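Local structure of purine nucleoside phosphorylase (Thermus thermophilus, 6TK9) at residues T17-E22 / L66-G71; K72-Y77 / G266-L271; G136-R141 / E215-R220. The protein probably catalyses the reversible phosphorolysis of purine nucleosides such as inosine and guanosine, giving the free base and ribose 1-phosphate. All blocks are in the same frame, centred on the assembly; numbering follows the deposited sequence.

Contact 1. Residues T17-E22 / L66-G71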
# COMPACT_ATOMS: atom_id res chain seq x y z
N THR A 17 30.09 -31.10 -32.04
CA THR A 17 30.20 -32.01 -30.87
C THR A 17 28.88 -32.71 -30.58
O THR A 17 27.84 -32.05 -30.60
CB THR A 17 30.61 -31.25 -29.61
OG1 THR A 17 30.52 -32.16 -28.51
CG2 THR A 17 29.76 -30.03 -29.33
N ASP A 18 28.96 -33.99 -30.25
CA ASP A 18 27.83 -34.85 -29.83
C ASP A 18 27.67 -34.75 -28.31
O ASP A 18 26.81 -35.48 -27.78
CB ASP A 18 28.06 -36.30 -30.31
CG ASP A 18 29.34 -36.94 -29.77
OD1 ASP A 18 30.18 -36.20 -29.20
OD2 ASP A 18 29.51 -38.17 -29.92
N PHE A 19 28.43 -33.90 -27.62
CA PHE A 19 28.35 -33.76 -26.14
C PHE A 19 26.95 -33.28 -25.74
O PHE A 19 26.52 -32.21 -26.19
CB PHE A 19 29.42 -32.80 -25.59
CG PHE A 19 29.64 -32.86 -24.10
CD1 PHE A 19 30.39 -33.87 -23.52
CD2 PHE A 19 29.13 -31.87 -23.26
CE1 PHE A 19 30.61 -33.90 -22.15
CE2 PHE A 19 29.36 -31.90 -21.90
CZ PHE A 19 30.10 -32.92 -21.34
N VAL A 20 26.28 -34.09 -24.92
CA VAL A 20 24.92 -33.83 -24.36
C VAL A 20 25.08 -33.27 -22.95
O VAL A 20 25.56 -33.95 -22.05
CB VAL A 20 24.07 -35.12 -24.37
CG1 VAL A 20 22.62 -34.86 -24.00
CG2 VAL A 20 24.13 -35.85 -25.71
N PRO A 21 24.66 -32.01 -22.70
CA PRO A 21 24.68 -31.44 -21.36
C PRO A 21 23.42 -31.83 -20.57
O PRO A 21 22.40 -32.02 -21.17
CB PRO A 21 24.64 -29.95 -21.66
CG PRO A 21 23.71 -29.87 -22.85
CD PRO A 21 24.10 -31.07 -23.68
N GLU A 22 23.54 -31.91 -19.25
CA GLU A 22 22.42 -32.17 -18.31
C GLU A 22 21.95 -30.86 -17.67
O GLU A 22 20.80 -30.79 -17.27
CB GLU A 22 22.87 -33.15 -17.23
CG GLU A 22 22.90 -34.58 -17.75
CD GLU A 22 23.64 -35.60 -16.90
OE1 GLU A 22 24.14 -35.24 -15.81
OE2 GLU A 22 23.72 -36.75 -17.37
N LEU A 66 30.23 -25.88 -24.00
CA LEU A 66 29.85 -27.26 -23.60
C LEU A 66 31.06 -27.91 -22.94
O LEU A 66 32.19 -27.75 -23.47
CB LEU A 66 29.39 -28.04 -24.82
CG LEU A 66 28.03 -27.62 -25.39
CD1 LEU A 66 28.15 -27.19 -26.83
CD2 LEU A 66 27.00 -28.72 -25.25
N GLY A 67 30.85 -28.60 -21.82
CA GLY A 67 31.94 -29.25 -21.08
C GLY A 67 31.55 -29.81 -19.73
O GLY A 67 30.37 -30.16 -19.50
N ARG A 68 32.55 -29.96 -18.87
CA ARG A 68 32.44 -30.62 -17.56
C ARG A 68 32.83 -29.57 -16.51
O ARG A 68 33.84 -28.89 -16.70
CB ARG A 68 33.32 -31.88 -17.56
CG ARG A 68 32.97 -32.92 -16.51
CD ARG A 68 33.57 -34.27 -16.85
NE ARG A 68 32.78 -34.91 -17.88
CZ ARG A 68 31.62 -35.57 -17.68
NH1 ARG A 68 30.96 -36.09 -18.70
NH2 ARG A 68 31.12 -35.69 -16.46
N LEU A 69 31.97 -29.38 -15.51
CA LEU A 69 32.20 -28.47 -14.37
C LEU A 69 31.68 -29.24 -13.15
O LEU A 69 30.64 -29.88 -13.30
CB LEU A 69 31.45 -27.16 -14.63
CG LEU A 69 31.63 -26.06 -13.60
CD1 LEU A 69 33.08 -25.57 -13.56
CD2 LEU A 69 30.69 -24.90 -13.90
N GLU A 70 32.46 -29.29 -12.06
CA GLU A 70 32.16 -30.02 -10.80
C GLU A 70 31.70 -31.45 -11.16
O GLU A 70 30.87 -32.03 -10.42
CB GLU A 70 31.18 -29.20 -9.96
CG GLU A 70 31.07 -29.64 -8.51
CD GLU A 70 32.21 -29.30 -7.57
OE1 GLU A 70 32.99 -28.40 -7.90
OE2 GLU A 70 32.30 -29.94 -6.48
N GLY A 71 32.26 -32.01 -12.24
CA GLY A 71 31.99 -33.39 -12.70
C GLY A 71 30.66 -33.54 -13.43
O GLY A 71 30.34 -34.67 -13.79
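An aromatic ring brought close to a bare peptide group sets this contact apart: Phe19 reaches the backbone of Gly67, its CE2 only 3.1 Å from Gly67 O. Phe19 CZ is almost as near, 3.3 Å from the same Gly67 O, and the carbonyl oxygen approaches the ring obliquely. A chi1 of -166° turns CG away from the backbone N and swings the ring across to the chain just where strand 63-66 ends and turns a corner into strand 68-69. Arg68 comes to the ring edge at CE1, its NH1 lying near the ring plane 4.1 Å from Phe19 CE1. The guanidinium plane stands almost perpendicular to the ring, at 87°. Nearer the root of the ring the contact becomes aliphatic, Phe19 CD2 lying 4.1 Å from Leu66 CB. The two branches of Leu66 divide the remaining work. CD2 sits 4.0 Å from Pro21 CD and also touches the carbonyl oxygen of Phe19, while CD1 meets the methyl CG2 of Thr17 at 4.1 Å. Thr17 turns its hydroxyl back on its own chain, where OG1 accepts the N-H of Phe19 at 2.9 Å in an ST turn that ties the Phe19 N-H to the Thr17 side chain. The loop joining helix 4-14 to strand 23-27 is thereby laid against the sheet: Phe19 also touches Val41 of strand 39-45 and Pro73 of strand 72-78, and Glu22 bonds through its backbone to Pro73 as strand 23-27 begins.

Contact 2. Residues K72-Y77 / G266-L271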
# COMPACT_ATOMS: atom_id res chain seq x y z
N LYS A 72 29.91 -32.47 -13.65
CA LYS A 72 28.62 -32.52 -14.39
C LYS A 72 28.86 -32.12 -15.84
O LYS A 72 29.64 -31.21 -16.11
CB LYS A 72 27.60 -31.60 -13.72
CG LYS A 72 27.19 -32.03 -12.32
CD LYS A 72 26.34 -33.29 -12.27
CE LYS A 72 26.72 -34.19 -11.12
NZ LYS A 72 26.10 -35.53 -11.24
N PRO A 73 28.19 -32.78 -16.80
CA PRO A 73 28.14 -32.28 -18.18
C PRO A 73 27.24 -31.03 -18.25
O PRO A 73 26.07 -31.14 -17.91
CB PRO A 73 27.60 -33.46 -19.02
CG PRO A 73 27.00 -34.45 -18.01
CD PRO A 73 27.45 -34.04 -16.62
N VAL A 74 27.77 -29.89 -18.68
CA VAL A 74 27.06 -28.58 -18.56
C VAL A 74 27.11 -27.81 -19.88
O VAL A 74 28.11 -27.94 -20.61
CB VAL A 74 27.61 -27.74 -17.39
CG1 VAL A 74 27.46 -28.49 -16.08
CG2 VAL A 74 29.06 -27.32 -17.58
N LEU A 75 26.02 -27.08 -20.18
CA LEU A 75 25.96 -25.97 -21.16
C LEU A 75 26.12 -24.66 -20.39
O LEU A 75 25.26 -24.37 -19.55
CB LEU A 75 24.61 -26.01 -21.90
CG LEU A 75 24.49 -25.10 -23.12
CD1 LEU A 75 25.49 -25.46 -24.20
CD2 LEU A 75 23.09 -25.16 -23.70
N VAL A 76 27.22 -23.94 -20.61
CA VAL A 76 27.48 -22.60 -19.99
C VAL A 76 27.35 -21.54 -21.09
O VAL A 76 27.97 -21.68 -22.14
CB VAL A 76 28.84 -22.59 -19.27
CG1 VAL A 76 29.15 -21.23 -18.64
CG2 VAL A 76 28.91 -23.69 -18.22
N TYR A 77 26.47 -20.55 -20.88
CA TYR A 77 26.33 -19.30 -21.66
C TYR A 77 27.25 -18.29 -21.01
O TYR A 77 26.94 -17.87 -19.92
CB TYR A 77 24.88 -18.82 -21.63
CG TYR A 77 23.94 -19.78 -22.31
CD1 TYR A 77 23.39 -20.84 -21.62
CD2 TYR A 77 23.70 -19.69 -23.66
CE1 TYR A 77 22.56 -21.75 -22.24
CE2 TYR A 77 22.87 -20.60 -24.30
CZ TYR A 77 22.29 -21.62 -23.59
OH TYR A 77 21.45 -22.49 -24.21
N GLY A 266 28.84 -25.91 -5.46
CA GLY A 266 28.13 -26.60 -4.38
C GLY A 266 26.81 -27.19 -4.86
O GLY A 266 26.57 -28.39 -4.64
N ILE A 267 25.99 -26.36 -5.52
CA ILE A 267 24.67 -26.74 -6.08
C ILE A 267 24.87 -27.78 -7.19
O ILE A 267 24.26 -28.86 -7.10
CB ILE A 267 23.93 -25.48 -6.58
CG1 ILE A 267 23.50 -24.61 -5.40
CG2 ILE A 267 22.77 -25.84 -7.49
CD1 ILE A 267 23.38 -23.13 -5.72
N LEU A 268 25.67 -27.46 -8.22
CA LEU A 268 26.01 -28.39 -9.34
C LEU A 268 26.32 -29.79 -8.82
O LEU A 268 25.93 -30.76 -9.50
CB LEU A 268 27.22 -27.86 -10.12
CG LEU A 268 26.96 -27.45 -11.57
CD1 LEU A 268 25.89 -26.38 -11.65
CD2 LEU A 268 28.24 -26.94 -12.20
N ALA A 269 27.04 -29.91 -7.70
CA ALA A 269 27.56 -31.21 -7.22
C ALA A 269 26.40 -32.11 -6.78
O ALA A 269 26.56 -33.33 -6.84
CB ALA A 269 28.54 -31.00 -6.10
N GLU A 270 25.26 -31.52 -6.39
CA GLU A 270 24.11 -32.27 -5.81
C GLU A 270 23.06 -32.59 -6.89
O GLU A 270 22.15 -33.34 -6.55
CB GLU A 270 23.47 -31.46 -4.68
CG GLU A 270 24.46 -30.88 -3.68
CD GLU A 270 25.06 -31.84 -2.65
OE1 GLU A 270 25.73 -32.82 -3.06
OE2 GLU A 270 24.86 -31.60 -1.44
N LEU A 271 23.21 -32.09 -8.12
CA LEU A 271 22.22 -32.21 -9.24
C LEU A 271 22.49 -33.48 -10.08
O LEU A 271 21.57 -34.04 -10.73
CB LEU A 271 22.30 -30.97 -10.14
CG LEU A 271 21.84 -29.65 -9.52
CD1 LEU A 271 21.95 -28.50 -10.51
CD2 LEU A 271 20.41 -29.78 -9.00
OXT LEU A 271 23.63 -33.94 -10.16
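The last turn of the C-terminal helix, 257-270, packs against the mixed beta sheet at the start of strand 72-78, where Lys72 meets Leu268 and the chain terminus at Leu271. Lys72 NZ forms a salt bridge with the terminal carboxylate, 3.1 Å from Leu271 OXT, and the hydrogen bond within it is weak. The ammonium does not arrive by a straight extended chain. CG stands anti to the carbonyl carbon (chi1 -66°), and the lysine then bends at chi2 (-70°) and again at chi3, which carries its methylenes alongside the helix end: CG lies 3.3 Å from Leu268 O, and CE 3.2 Å from Leu271 OXT. The alkyl chain thus lies against the final backbone turn. That Leu268 carbonyl also accepts a weak bond from Leu271 N. This is a helix-on-sheet contact of the alpha/beta phosphorylase fold, in which the axes of strand 72-77 and helix 266-270 pass 9.8 Å apart and run at 119° to each other. A positive group beside a helix C-terminus may partly offset the charge of the carboxylate and the helix C-terminal dipole. An alanine in place of Lys72 would strip away the methylenes alongside Leu268 O and is likely to leave the terminal carboxylate without its ionic mate here. Deeper in, the polar contact gives way to a loose apolar one, with Val74 CG1 4.3 Å from Leu268 CD2. Leu268 and Leu271 both continue onto Leu108 of strand 106-115, and Leu271 reaches Leu163 and Leu166 of helix 161-173.

Contact 3. Residues G136-R141 / E215-R220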
# COMPACT_ATOMS: atom_id res chain seq x y z
N GLY A 136 6.90 -4.96 -19.65
CA GLY A 136 5.81 -4.81 -20.64
C GLY A 136 6.05 -5.64 -21.89
O GLY A 136 5.51 -5.29 -22.95
N ALA A 137 6.80 -6.73 -21.77
CA ALA A 137 7.14 -7.64 -22.89
C ALA A 137 7.14 -9.09 -22.39
O ALA A 137 7.43 -9.34 -21.21
CB ALA A 137 8.47 -7.25 -23.48
N ASN A 138 6.76 -10.01 -23.27
CA ASN A 138 6.61 -11.44 -22.92
C ASN A 138 7.12 -12.25 -24.09
O ASN A 138 6.70 -12.10 -25.23
CB ASN A 138 5.17 -11.76 -22.53
CG ASN A 138 5.08 -13.16 -21.94
OD1 ASN A 138 5.46 -14.13 -22.59
ND2 ASN A 138 4.60 -13.26 -20.71
N PRO A 139 8.06 -13.18 -23.86
CA PRO A 139 8.71 -13.85 -24.97
C PRO A 139 7.72 -14.78 -25.69
O PRO A 139 7.99 -15.13 -26.82
CB PRO A 139 9.85 -14.58 -24.27
CG PRO A 139 9.29 -14.88 -22.91
CD PRO A 139 8.52 -13.63 -22.54
N LEU A 140 6.63 -15.17 -25.03
CA LEU A 140 5.66 -16.12 -25.64
C LEU A 140 4.68 -15.37 -26.54
O LEU A 140 3.85 -16.04 -27.15
CB LEU A 140 4.88 -16.86 -24.55
CG LEU A 140 5.74 -17.70 -23.63
CD1 LEU A 140 4.89 -18.50 -22.66
CD2 LEU A 140 6.66 -18.60 -24.44
N ARG A 141 4.71 -14.04 -26.55
CA ARG A 141 3.75 -13.26 -27.36
C ARG A 141 4.01 -13.60 -28.83
O ARG A 141 5.14 -13.39 -29.26
CB ARG A 141 3.85 -11.75 -27.15
CG ARG A 141 3.04 -10.98 -28.17
CD ARG A 141 2.81 -9.53 -27.80
NE ARG A 141 1.96 -8.86 -28.77
CZ ARG A 141 2.37 -7.92 -29.61
NH1 ARG A 141 3.63 -7.51 -29.58
NH2 ARG A 141 1.52 -7.36 -30.46
N GLU A 215 13.69 -15.46 -19.82
CA GLU A 215 14.32 -16.81 -19.74
C GLU A 215 13.44 -17.70 -18.85
O GLU A 215 13.06 -18.81 -19.32
CB GLU A 215 15.78 -16.70 -19.27
CG GLU A 215 16.69 -16.03 -20.29
CD GLU A 215 17.78 -15.11 -19.76
OE1 GLU A 215 18.77 -15.63 -19.24
OE2 GLU A 215 17.64 -13.88 -19.89
N VAL A 216 13.09 -17.23 -17.65
CA VAL A 216 12.26 -18.04 -16.71
C VAL A 216 10.94 -18.43 -17.39
O VAL A 216 10.57 -19.59 -17.27
CB VAL A 216 11.98 -17.30 -15.40
CG1 VAL A 216 11.04 -18.13 -14.54
CG2 VAL A 216 13.27 -16.98 -14.66
N ILE A 217 10.25 -17.51 -18.05
CA ILE A 217 8.93 -17.76 -18.71
C ILE A 217 9.13 -18.74 -19.89
O ILE A 217 8.36 -19.71 -19.99
CB ILE A 217 8.27 -16.44 -19.17
CG1 ILE A 217 7.92 -15.55 -17.98
CG2 ILE A 217 7.05 -16.72 -20.03
CD1 ILE A 217 7.54 -14.14 -18.35
N ALA A 218 10.11 -18.47 -20.74
CA ALA A 218 10.47 -19.32 -21.91
C ALA A 218 10.74 -20.76 -21.46
O ALA A 218 10.25 -21.70 -22.13
CB ALA A 218 11.66 -18.72 -22.64
N LEU A 219 11.46 -20.93 -20.34
CA LEU A 219 11.93 -22.24 -19.84
C LEU A 219 10.79 -23.00 -19.14
O LEU A 219 10.79 -24.26 -19.25
CB LEU A 219 13.14 -22.04 -18.92
CG LEU A 219 14.45 -21.82 -19.67
CD1 LEU A 219 15.52 -21.29 -18.74
CD2 LEU A 219 14.92 -23.10 -20.32
N ARG A 220 9.85 -22.32 -18.49
CA ARG A 220 8.71 -23.03 -17.82
C ARG A 220 7.70 -23.44 -18.90
O ARG A 220 7.05 -24.50 -18.76
CB ARG A 220 8.08 -22.18 -16.72
CG ARG A 220 9.01 -21.93 -15.54
CD ARG A 220 9.32 -23.16 -14.70
NE ARG A 220 8.14 -23.90 -14.31
CZ ARG A 220 7.92 -25.17 -14.58
NH1 ARG A 220 8.83 -25.89 -15.21
NH2 ARG A 220 6.78 -25.72 -14.24
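Van der Waals contacts centre on Ile217, whose branches meet three successive residues, Asn138, Pro139 and Leu140. The methyl CG2, placed anti to the backbone N, does most of the touching: Leu140 CD1 lies 3.8 Å from Ile217 CG2, the two side chains crossing at a slant. Pro139 turns its ring toward the helix roughly at a right angle to the isoleucine, CG standing 4.1 Å from the same Ile217 CG2. The proline also lies near the helix backbone, its CG 4.3 Å from Ala218 N, and the CA atoms of Pro139 and Ala218 are the nearest pair across the two segments. On the longer branch, Ile217 CD1 rests 3.9 Å from Asn138 ND2, the two side chains again crossing at about a right angle.

Hydrogen bonds, in contrast, run within each segment and out to a neighbouring subunit; none joins the two segments. Asn138 OD1 accepts the N-H of Leu140 at 2.9 Å, in the plane of the amide carbonyl and fairly straight at 158°, which closes an Asx turn. A type I beta turn overlaps it, Arg141 N bonding Asn138 O at 3.1 Å. Together they fix the bend that presents Pro139 and Leu140 to the helix. The other end of the Asn138 amide is spoken for as well, ND2 bonding Ser190 OG of the second subunit.

The contact therefore lies at a subunit interface, where Arg141 bonds the carbonyls of Tyr83 and Tyr87 of the second subunit and makes a cation-pi contact with that Tyr83. Within its own chain, helix 213-222 sits with Leu219 against strands 106-115 and 225-235, while Leu140 packs on Arg97 of helix 94-102.

Overall arrangement
Contacts 1 and 2 are neighbours, their centres 9 Å apart, and they run on directly in the chain: strand 68-69 turns back into strand 72-78, its antiparallel partner in the sheet. Gly67 O and Val74 N, 2.7 Å apart, probably bond across the two. Contact 3 lies about 26 Å from contact 1 and 23 Å from contact 2, centre to centre, touching neither; both its segments fall between strand 72-78 and the C-terminal helix that contact 2 brings together. Contacts 1 and 2 thus fasten the loop after the N-terminal helix and the C-terminal helix to the sheet within one subunit, whereas contact 3 faces a second subunit of the six-chain assembly.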